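Long-range contacts in protein DOA1 (PDB 3ODT), which probably binds ubiquitin through its WD40 beta-propeller domain and takes part in regulating the turnover of F-box proteins: residues Phe61-Cys66 / Gln104-Ser109; Asp114-Ser119 / Val128-Ser133; Glu222-Phe227 / Ile239-Glu244. All coordinates share one frame; numbering follows the deposited sequence.

How the contacts relate
All three contacts belong to one seven-bladed WD40 propeller and follow one another along the chain without nesting or crossing. Contact 1 comes first: its 37 intervening residues run through the rest of the blade begun by strand 62-68, and its closure brings that strand beside strand 107-113, the first of the following blade. Contact 2 lies within this following blade, where a short hairpin pairs strands 116-121 and 125-130; Ser119 packs against Val107 and Ser109, so the first two contacts touch. Contact 3, its centre about 29 Å from that of contact 2 and on the other side of the chain's centre, ties the connection 222-227, which leads into a later blade, to that blade's strand 239-243.

Contact 1: Phe61-Cys66 / Gln104-Ser109; sequences FLNSVC and QGNVCS
Segments 61-66 and 104-109 bring two strands together at an angle of 50°, their axes 5.1 Å apart at closest, and side chains rather than paired backbones join them. Ser64 gives its hydroxyl to the backbone of the other strand, OG lying 3.0 Å from Val107 O and well above the plane of that carbonyl. The CB of Ser64 rests 3.6 Å from Ser109 CA; so small a residue suits this close approach of two backbones. Nearer the start of the strands two amides meet. Asn63 ND2 donates to Asn106 OD1 over 2.9 Å, and the two amide planes stand 79° apart, the acceptor lying almost in the plane of the donating amide. Asn106 reaches across because its CG is anti to the backbone N (chi1 -180°). A leucine in its place would keep some bulk but would probably leave Asn63 ND2 without this acceptor. Val107 suits the buried side, its CG1 packing against Ser64 OG. Both strands carry a classic beta bulge, Asn63 and Ser64 facing Gly77, Cys108 and Ser109 facing Gly120. The contact joins the first strands of successive propeller blades, with Arg22 and Asp23 of strand 21-26 beside Asn63 and Ser64, and Trp146 and Asp147 of strand 145-150 beside Cys108 and Ser109.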
loop_
_atom_site.group_PDB
_atom_site.type_symbol
_atom_site.label_atom_id
_atom_site.label_comp_id
_atom_site.label_asym_id
_atom_site.label_seq_id
_atom_site.Cartn_x
_atom_site.Cartn_y
_atom_site.Cartn_z
ATOM N N PHE A 61 13.179 -1.343 11.138
ATOM C CA PHE A 61 12.717 -1.548 9.785
ATOM C C PHE A 61 11.418 -0.772 9.615
ATOM O O PHE A 61 10.545 -0.790 10.515
ATOM C CB PHE A 61 12.427 -3.025 9.531
ATOM C CG PHE A 61 13.603 -3.926 9.663
ATOM C CD1 PHE A 61 14.905 -3.438 9.707
ATOM C CD2 PHE A 61 13.404 -5.301 9.745
ATOM C CE1 PHE A 61 15.980 -4.310 9.833
ATOM C CE2 PHE A 61 14.479 -6.162 9.866
ATOM C CZ PHE A 61 15.765 -5.663 9.907
ATOM N N LEU A 62 11.280 -0.102 8.486
ATOM C CA LEU A 62 10.037 0.574 8.130
ATOM C C LEU A 62 9.381 -0.228 6.999
ATOM O O LEU A 62 10.025 -0.562 5.983
ATOM C CB LEU A 62 10.285 2.023 7.726
ATOM C CG LEU A 62 10.875 2.924 8.808
ATOM C CD1 LEU A 62 11.095 4.315 8.278
ATOM C CD2 LEU A 62 9.933 2.934 10.004
ATOM N N ASN A 63 8.103 -0.537 7.214
ATOM C CA ASN A 63 7.318 -1.418 6.354
ATOM C C ASN A 63 6.100 -0.805 5.703
ATOM O O ASN A 63 5.546 -1.365 4.763
ATOM C CB ASN A 63 6.927 -2.660 7.133
ATOM C CG ASN A 63 8.127 -3.535 7.452
ATOM O OD1 ASN A 63 8.934 -3.815 6.574
ATOM N ND2 ASN A 63 8.261 -3.944 8.723
ATOM N N SER A 64 5.687 0.362 6.192
ATOM C CA SER A 64 4.486 1.006 5.696
ATOM C C SER A 64 4.644 2.534 5.697
ATOM O O SER A 64 5.344 3.123 6.547
ATOM C CB SER A 64 3.289 0.562 6.535
ATOM O OG SER A 64 3.486 0.858 7.897
ATOM N N VAL A 65 3.940 3.158 4.763
ATOM C CA VAL A 65 3.919 4.611 4.631
ATOM C C VAL A 65 2.577 5.017 4.027
ATOM O O VAL A 65 1.954 4.247 3.267
ATOM C CB VAL A 65 5.088 5.115 3.711
ATOM C CG1 VAL A 65 4.858 4.711 2.250
ATOM C CG2 VAL A 65 5.336 6.616 3.839
ATOM N N CYS A 66 2.132 6.222 4.390
ATOM C CA CYS A 66 1.020 6.879 3.712
ATOM C C CYS A 66 1.210 8.379 3.854
ATOM O O CYS A 66 2.164 8.843 4.498
ATOM C CB CYS A 66 -0.341 6.419 4.238
ATOM S SG CYS A 66 -0.737 6.954 5.912
ATOM N N GLN A 104 1.207 -3.272 19.081
ATOM C CA GLN A 104 2.082 -4.104 19.890
ATOM C C GLN A 104 2.869 -5.049 18.990
ATOM O O GLN A 104 3.459 -6.016 19.460
ATOM C CB GLN A 104 1.272 -4.908 20.908
ATOM C CG GLN A 104 0.466 -4.033 21.856
ATOM C CD GLN A 104 1.341 -3.058 22.611
ATOM O OE1 GLN A 104 2.479 -3.378 22.964
ATOM N NE2 GLN A 104 0.819 -1.846 22.851
ATOM N N GLY A 105 2.881 -4.754 17.694
ATOM C CA GLY A 105 3.696 -5.484 16.760
ATOM C C GLY A 105 3.906 -4.644 15.515
ATOM O O GLY A 105 3.425 -3.510 15.402
ATOM N N ASN A 106 4.609 -5.238 14.567
ATOM C CA ASN A 106 4.982 -4.605 13.303
ATOM C C ASN A 106 3.775 -3.909 12.694
ATOM O O ASN A 106 2.711 -4.529 12.569
ATOM C CB ASN A 106 5.500 -5.663 12.340
ATOM C CG ASN A 106 5.909 -5.095 11.006
ATOM O OD1 ASN A 106 6.413 -3.965 10.906
ATOM N ND2 ASN A 106 5.701 -5.893 9.944
ATOM N N VAL A 107 3.959 -2.653 12.293
ATOM C CA VAL A 107 2.945 -1.938 11.546
ATOM C C VAL A 107 3.228 -2.178 10.068
ATOM O O VAL A 107 4.130 -1.579 9.495
ATOM C CB VAL A 107 2.932 -0.440 11.875
ATOM C CG1 VAL A 107 1.810 0.239 11.114
ATOM C CG2 VAL A 107 2.754 -0.236 13.383
ATOM N N CYS A 108 2.457 -3.097 9.490
ATOM C CA CYS A 108 2.708 -3.572 8.128
ATOM C C CYS A 108 1.895 -2.893 7.042
ATOM O O CYS A 108 2.147 -3.149 5.858
ATOM C CB CYS A 108 2.522 -5.094 8.011
ATOM S SG CYS A 108 0.992 -5.696 8.651
ATOM N N SER A 109 0.927 -2.052 7.420
ATOM C CA SER A 109 0.196 -1.282 6.432
ATOM C C SER A 109 -0.286 0.016 7.021
ATOM O O SER A 109 -0.577 0.092 8.216
ATOM C CB SER A 109 -0.978 -2.072 5.845
ATOM O OG SER A 109 -2.070 -2.138 6.746
#

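Contact 2: Asp114-Ser119 / Val128-Ser133; sequences DGVVIS and VWKEGS
Trp129 and Val117 bind each other through both backbone groups, as a hydrogen-bonded pair of the antiparallel hairpin within a WD40 blade: Val117 N lies 2.9 Å from Trp129 O, and Trp129 N lies 2.8 Å from Val117 O. A third bond comes from the indole. Its NE1 donates to Ser119 OG over 3.0 Å with an N-H...O angle of 173°, and the oxygen lies in the ring plane at the edge. With CG anti to its own carbonyl carbon (chi1 -40°), the tryptophan swings along the neighbouring strand, so that NE1 comes to a residue two places beyond its backbone partner. The serine hydroxyl also bonds His103 NE2, an arrangement consistent with the His-Ser/Thr-Trp part of the hydrogen-bond network familiar from WD40 repeats. Serine suits the spot because a short side chain with one oxygen can serve the indole and the imidazole together.

Around these bonds the packing is apolar. Val117 lies on the same face of the sheet as the indole, CG1 4.0 Å from Trp129 CD1, and its side chain also meets Leu110 and Phe112 of the adjacent strand 107-113. On the other face Val128 fits between Val116 and Ile118, branched residues that favour extended backbones; its CG2 touches Ile118 CD1, and strand 145-150 of the next blade covers Ile118. Lys130, at the margin, runs its extended chain alongside Val116 toward Asn156. Beyond it a type I' turn from Lys130 to Ser133 reverses the chain, with Glu131 and Gly132 both at positive phi, a conformation glycine takes easily. Among the apolar side-chain contacts the closest is Val116 CG1 to Val128 CG1, at 3.5 Å, tighter than usual van der Waals contact.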
loop_
_atom_site.group_PDB
_atom_site.type_symbol
_atom_site.label_atom_id
_atom_site.label_comp_id
_atom_site.label_asym_id
_atom_site.label_seq_id
_atom_site.Cartn_x
_atom_site.Cartn_y
_atom_site.Cartn_z
ATOM N N ASP A 114 -9.680 10.953 4.096
ATOM C CA ASP A 114 -10.686 11.839 4.663
ATOM C C ASP A 114 -10.441 12.073 6.157
ATOM O O ASP A 114 -11.367 11.992 6.960
ATOM C CB ASP A 114 -12.078 11.241 4.442
ATOM C CG ASP A 114 -12.425 11.090 2.955
ATOM O OD1 ASP A 114 -12.238 12.068 2.200
ATOM O OD2 ASP A 114 -12.883 9.992 2.547
ATOM N N GLY A 115 -9.184 12.326 6.525
ATOM C CA GLY A 115 -8.835 12.640 7.905
ATOM C C GLY A 115 -8.612 11.435 8.795
ATOM O O GLY A 115 -8.263 11.589 9.971
ATOM N N VAL A 116 -8.791 10.241 8.235
ATOM C CA VAL A 116 -8.679 9.001 8.996
ATOM C C VAL A 116 -7.410 8.263 8.619
ATOM O O VAL A 116 -7.133 8.080 7.451
ATOM C CB VAL A 116 -9.896 8.065 8.747
ATOM C CG1 VAL A 116 -9.759 6.789 9.585
ATOM C CG2 VAL A 116 -11.174 8.797 9.074
ATOM N N VAL A 117 -6.638 7.856 9.620
ATOM C CA VAL A 117 -5.515 6.963 9.387
ATOM C C VAL A 117 -5.965 5.569 9.800
ATOM O O VAL A 117 -6.567 5.378 10.862
ATOM C CB VAL A 117 -4.287 7.349 10.231
ATOM C CG1 VAL A 117 -3.118 6.398 9.969
ATOM C CG2 VAL A 117 -3.891 8.771 9.916
ATOM N N ILE A 118 -5.688 4.572 8.968
ATOM C CA ILE A 118 -5.941 3.201 9.371
ATOM C C ILE A 118 -4.692 2.369 9.151
ATOM O O ILE A 118 -4.060 2.437 8.090
ATOM C CB ILE A 118 -7.214 2.601 8.704
ATOM C CG1 ILE A 118 -7.560 1.241 9.321
ATOM C CG2 ILE A 118 -7.088 2.540 7.201
ATOM C CD1 ILE A 118 -8.893 0.675 8.856
ATOM N N SER A 119 -4.331 1.599 10.182
ATOM C CA SER A 119 -3.087 0.844 10.197
ATOM C C SER A 119 -3.385 -0.646 10.408
ATOM O O SER A 119 -4.349 -1.022 11.104
ATOM C CB SER A 119 -2.164 1.354 11.311
ATOM O OG SER A 119 -2.853 1.334 12.553
ATOM N N VAL A 128 -7.765 2.469 13.950
ATOM C CA VAL A 128 -8.281 3.628 13.243
ATOM C C VAL A 128 -8.036 4.854 14.107
ATOM O O VAL A 128 -8.399 4.891 15.311
ATOM C CB VAL A 128 -9.795 3.509 13.010
ATOM C CG1 VAL A 128 -10.359 4.801 12.346
ATOM C CG2 VAL A 128 -10.095 2.283 12.193
ATOM N N TRP A 129 -7.388 5.848 13.505
ATOM C CA TRP A 129 -6.901 7.024 14.225
ATOM C C TRP A 129 -7.426 8.309 13.594
ATOM O O TRP A 129 -7.495 8.427 12.377
ATOM C CB TRP A 129 -5.374 7.085 14.193
ATOM C CG TRP A 129 -4.637 5.802 14.352
ATOM C CD1 TRP A 129 -4.456 4.855 13.392
ATOM C CD2 TRP A 129 -3.908 5.342 15.513
ATOM N NE1 TRP A 129 -3.691 3.839 13.882
ATOM C CE2 TRP A 129 -3.349 4.096 15.183
ATOM C CE3 TRP A 129 -3.714 5.841 16.793
ATOM C CZ2 TRP A 129 -2.569 3.358 16.069
ATOM C CZ3 TRP A 129 -2.948 5.097 17.695
ATOM C CH2 TRP A 129 -2.382 3.866 17.314
ATOM N N LYS A 130 -7.813 9.254 14.432
ATOM C CA LYS A 130 -8.230 10.569 13.978
ATOM C C LYS A 130 -7.647 11.599 14.905
ATOM O O LYS A 130 -7.648 11.429 16.122
ATOM C CB LYS A 130 -9.753 10.695 13.984
ATOM C CG LYS A 130 -10.465 9.598 13.208
ATOM C CD LYS A 130 -11.988 9.756 13.325
ATOM C CE LYS A 130 -12.715 8.711 12.534
ATOM N NZ LYS A 130 -14.208 8.877 12.578
ATOM N N GLU A 131 -7.150 12.675 14.315
ATOM C CA GLU A 131 -6.587 13.786 15.069
ATOM C C GLU A 131 -5.549 13.312 16.094
ATOM O O GLU A 131 -5.453 13.853 17.204
ATOM C CB GLU A 131 -7.717 14.582 15.728
ATOM C CG GLU A 131 -8.550 15.363 14.703
ATOM C CD GLU A 131 -9.907 15.830 15.224
ATOM O OE1 GLU A 131 -10.191 15.667 16.432
ATOM O OE2 GLU A 131 -10.694 16.369 14.414
ATOM N N GLY A 132 -4.764 12.302 15.727
ATOM C CA GLY A 132 -3.592 11.915 16.513
ATOM C C GLY A 132 -3.920 10.928 17.622
ATOM O O GLY A 132 -3.094 10.628 18.492
ATOM N N SER A 133 -5.126 10.393 17.565
ATOM C CA SER A 133 -5.694 9.665 18.674
ATOM C C SER A 133 -6.402 8.398 18.190
ATOM O O SER A 133 -7.110 8.416 17.177
ATOM C CB SER A 133 -6.693 10.577 19.411
ATOM O OG SER A 133 -7.308 9.894 20.479
#

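Contact 3: Glu222-Phe227 / Ile239-Glu244; sequences EGHESF and IVSCGE
His224 NE2 and Ser241 OG lie 2.8 Å apart in a hydrogen bond between side chains, the first of two that fasten the loop 222-227 to the strand 239-243 and the residue after it; either atom may be the donor. The hydroxyl meets the imidazole at its edge, in the ring plane. The second bond joins backbones: Glu244 N gives a nearly straight bond, 172°, to Phe227 O, 2.9 Å away, approaching in the plane of that carbonyl. The same oxygen receives a CA-H...O contact, with Gly243 CA 3.3 Å from Phe227 O. A side chain on Gly243 would run into Phe227 O, so the residue without one fits this point.

His224, Ser241, Trp251 and Asp245 form an arrangement consistent with the hydrogen-bonded network of WD40 repeats. Ser241 OG is also hydrogen-bonded to Trp251 NE1, and Asp245 OD2 takes a weak bond from His224 ND1 while also accepting from Glu225 N. Histidine suits the place because its two nitrogens reach in different directions, joining the loop to the strand and to the turn beyond it. Serine is equally apt, since its one oxygen, on a short side chain, can meet both the imidazole and the indole.

Van der Waals contacts gather about Glu244. Ser226 OG comes within 3.2 Å of Glu244 CG, and Phe227 lies alongside the glutamate, Phe227 CB being 4.0 Å from Glu244 CB. Turned away from its own backbone N (chi1 -177°) and bent at the next bond, the Glu244 chain carries its carboxylate past the loop, where OE1 bonds Tyr229 OH and Ser268 OG.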
loop_
_atom_site.group_PDB
_atom_site.type_symbol
_atom_site.label_atom_id
_atom_site.label_comp_id
_atom_site.label_asym_id
_atom_site.label_seq_id
_atom_site.Cartn_x
_atom_site.Cartn_y
_atom_site.Cartn_z
ATOM N N GLU A 222 -5.936 -13.937 -12.704
ATOM C CA GLU A 222 -4.945 -14.997 -12.567
ATOM C C GLU A 222 -3.710 -14.741 -13.416
ATOM O O GLU A 222 -3.804 -14.364 -14.583
ATOM C CB GLU A 222 -5.577 -16.327 -13.008
ATOM C CG GLU A 222 -4.675 -17.543 -12.884
ATOM C CD GLU A 222 -5.467 -18.846 -12.830
ATOM O OE1 GLU A 222 -6.634 -18.857 -13.292
ATOM O OE2 GLU A 222 -4.930 -19.854 -12.311
ATOM N N GLY A 223 -2.538 -14.967 -12.832
ATOM C CA GLY A 223 -1.303 -14.898 -13.604
ATOM C C GLY A 223 -0.049 -14.767 -12.749
ATOM O O GLY A 223 0.989 -15.293 -13.118
ATOM N N HIS A 224 -0.115 -14.082 -11.616
ATOM C CA HIS A 224 1.060 -14.039 -10.753
ATOM C C HIS A 224 1.491 -15.449 -10.387
ATOM O O HIS A 224 0.658 -16.316 -10.117
ATOM C CB HIS A 224 0.798 -13.249 -9.482
ATOM C CG HIS A 224 0.943 -11.782 -9.637
ATOM N ND1 HIS A 224 2.169 -11.182 -9.798
ATOM C CD2 HIS A 224 0.027 -10.787 -9.626
ATOM C CE1 HIS A 224 1.999 -9.872 -9.895
ATOM N NE2 HIS A 224 0.709 -9.606 -9.769
ATOM N N GLU A 225 2.805 -15.658 -10.358
ATOM C CA GLU A 225 3.348 -16.993 -10.153
ATOM C C GLU A 225 3.767 -17.243 -8.720
ATOM O O GLU A 225 4.210 -18.362 -8.385
ATOM C CB GLU A 225 4.544 -17.247 -11.071
ATOM C CG GLU A 225 4.236 -16.961 -12.531
ATOM C CD GLU A 225 5.472 -16.601 -13.325
ATOM O OE1 GLU A 225 6.017 -15.483 -13.132
ATOM O OE2 GLU A 225 5.896 -17.445 -14.139
ATOM N N SER A 226 3.624 -16.228 -7.877
ATOM C CA SER A 226 3.933 -16.351 -6.461
ATOM C C SER A 226 2.949 -15.518 -5.653
ATOM O O SER A 226 1.831 -15.257 -6.098
ATOM C CB SER A 226 5.366 -15.895 -6.181
ATOM O OG SER A 226 5.846 -16.440 -4.965
ATOM N N PHE A 227 3.369 -15.098 -4.466
ATOM C CA PHE A 227 2.540 -14.262 -3.627
ATOM C C PHE A 227 2.266 -12.910 -4.285
ATOM O O PHE A 227 3.158 -12.317 -4.931
ATOM C CB PHE A 227 3.218 -13.976 -2.290
ATOM C CG PHE A 227 3.752 -15.167 -1.616
ATOM C CD1 PHE A 227 3.119 -16.384 -1.713
ATOM C CD2 PHE A 227 4.934 -15.088 -0.928
ATOM C CE1 PHE A 227 3.623 -17.492 -1.092
ATOM C CE2 PHE A 227 5.453 -16.210 -0.308
ATOM C CZ PHE A 227 4.793 -17.405 -0.398
ATOM N N ILE A 239 -6.358 -2.177 -12.546
ATOM C CA ILE A 239 -5.690 -2.649 -11.351
ATOM C C ILE A 239 -4.187 -2.725 -11.630
ATOM O O ILE A 239 -3.772 -3.214 -12.680
ATOM C CB ILE A 239 -6.184 -4.056 -10.953
ATOM C CG1 ILE A 239 -7.699 -4.075 -10.751
ATOM C CG2 ILE A 239 -5.421 -4.551 -9.724
ATOM C CD1 ILE A 239 -8.267 -5.491 -10.663
ATOM N N VAL A 240 -3.386 -2.224 -10.700
ATOM C CA VAL A 240 -1.958 -2.505 -10.716
ATOM C C VAL A 240 -1.620 -3.396 -9.520
ATOM O O VAL A 240 -2.074 -3.153 -8.399
ATOM C CB VAL A 240 -1.100 -1.232 -10.691
ATOM C CG1 VAL A 240 -1.307 -0.427 -9.441
ATOM C CG2 VAL A 240 0.352 -1.606 -10.819
ATOM N N SER A 241 -0.887 -4.454 -9.779
ATOM C CA SER A 241 -0.487 -5.388 -8.742
ATOM C C SER A 241 1.004 -5.671 -8.829
ATOM O O SER A 241 1.628 -5.439 -9.877
ATOM C CB SER A 241 -1.243 -6.704 -8.897
ATOM O OG SER A 241 -0.909 -7.389 -10.112
ATOM N N CYS A 242 1.561 -6.199 -7.757
ATOM C CA CYS A 242 2.941 -6.636 -7.759
ATOM C C CYS A 242 3.163 -7.722 -6.738
ATOM O O CYS A 242 2.384 -7.892 -5.793
ATOM C CB CYS A 242 3.881 -5.459 -7.483
ATOM S SG CYS A 242 3.814 -4.796 -5.806
ATOM N N GLY A 243 4.253 -8.470 -6.899
ATOM C CA GLY A 243 4.542 -9.498 -5.929
ATOM C C GLY A 243 5.867 -10.223 -6.073
ATOM O O GLY A 243 6.867 -9.725 -6.596
ATOM N N GLU A 244 5.838 -11.432 -5.553
ATOM C CA GLU A 244 7.005 -12.218 -5.319
ATOM C C GLU A 244 7.593 -12.812 -6.609
ATOM O O GLU A 244 8.751 -13.230 -6.645
ATOM C CB GLU A 244 6.642 -13.288 -4.274
ATOM C CG GLU A 244 7.790 -14.200 -3.814
ATOM C CD GLU A 244 9.026 -13.439 -3.353
ATOM O OE1 GLU A 244 8.893 -12.442 -2.616
ATOM O OE2 GLU A 244 10.139 -13.877 -3.705
#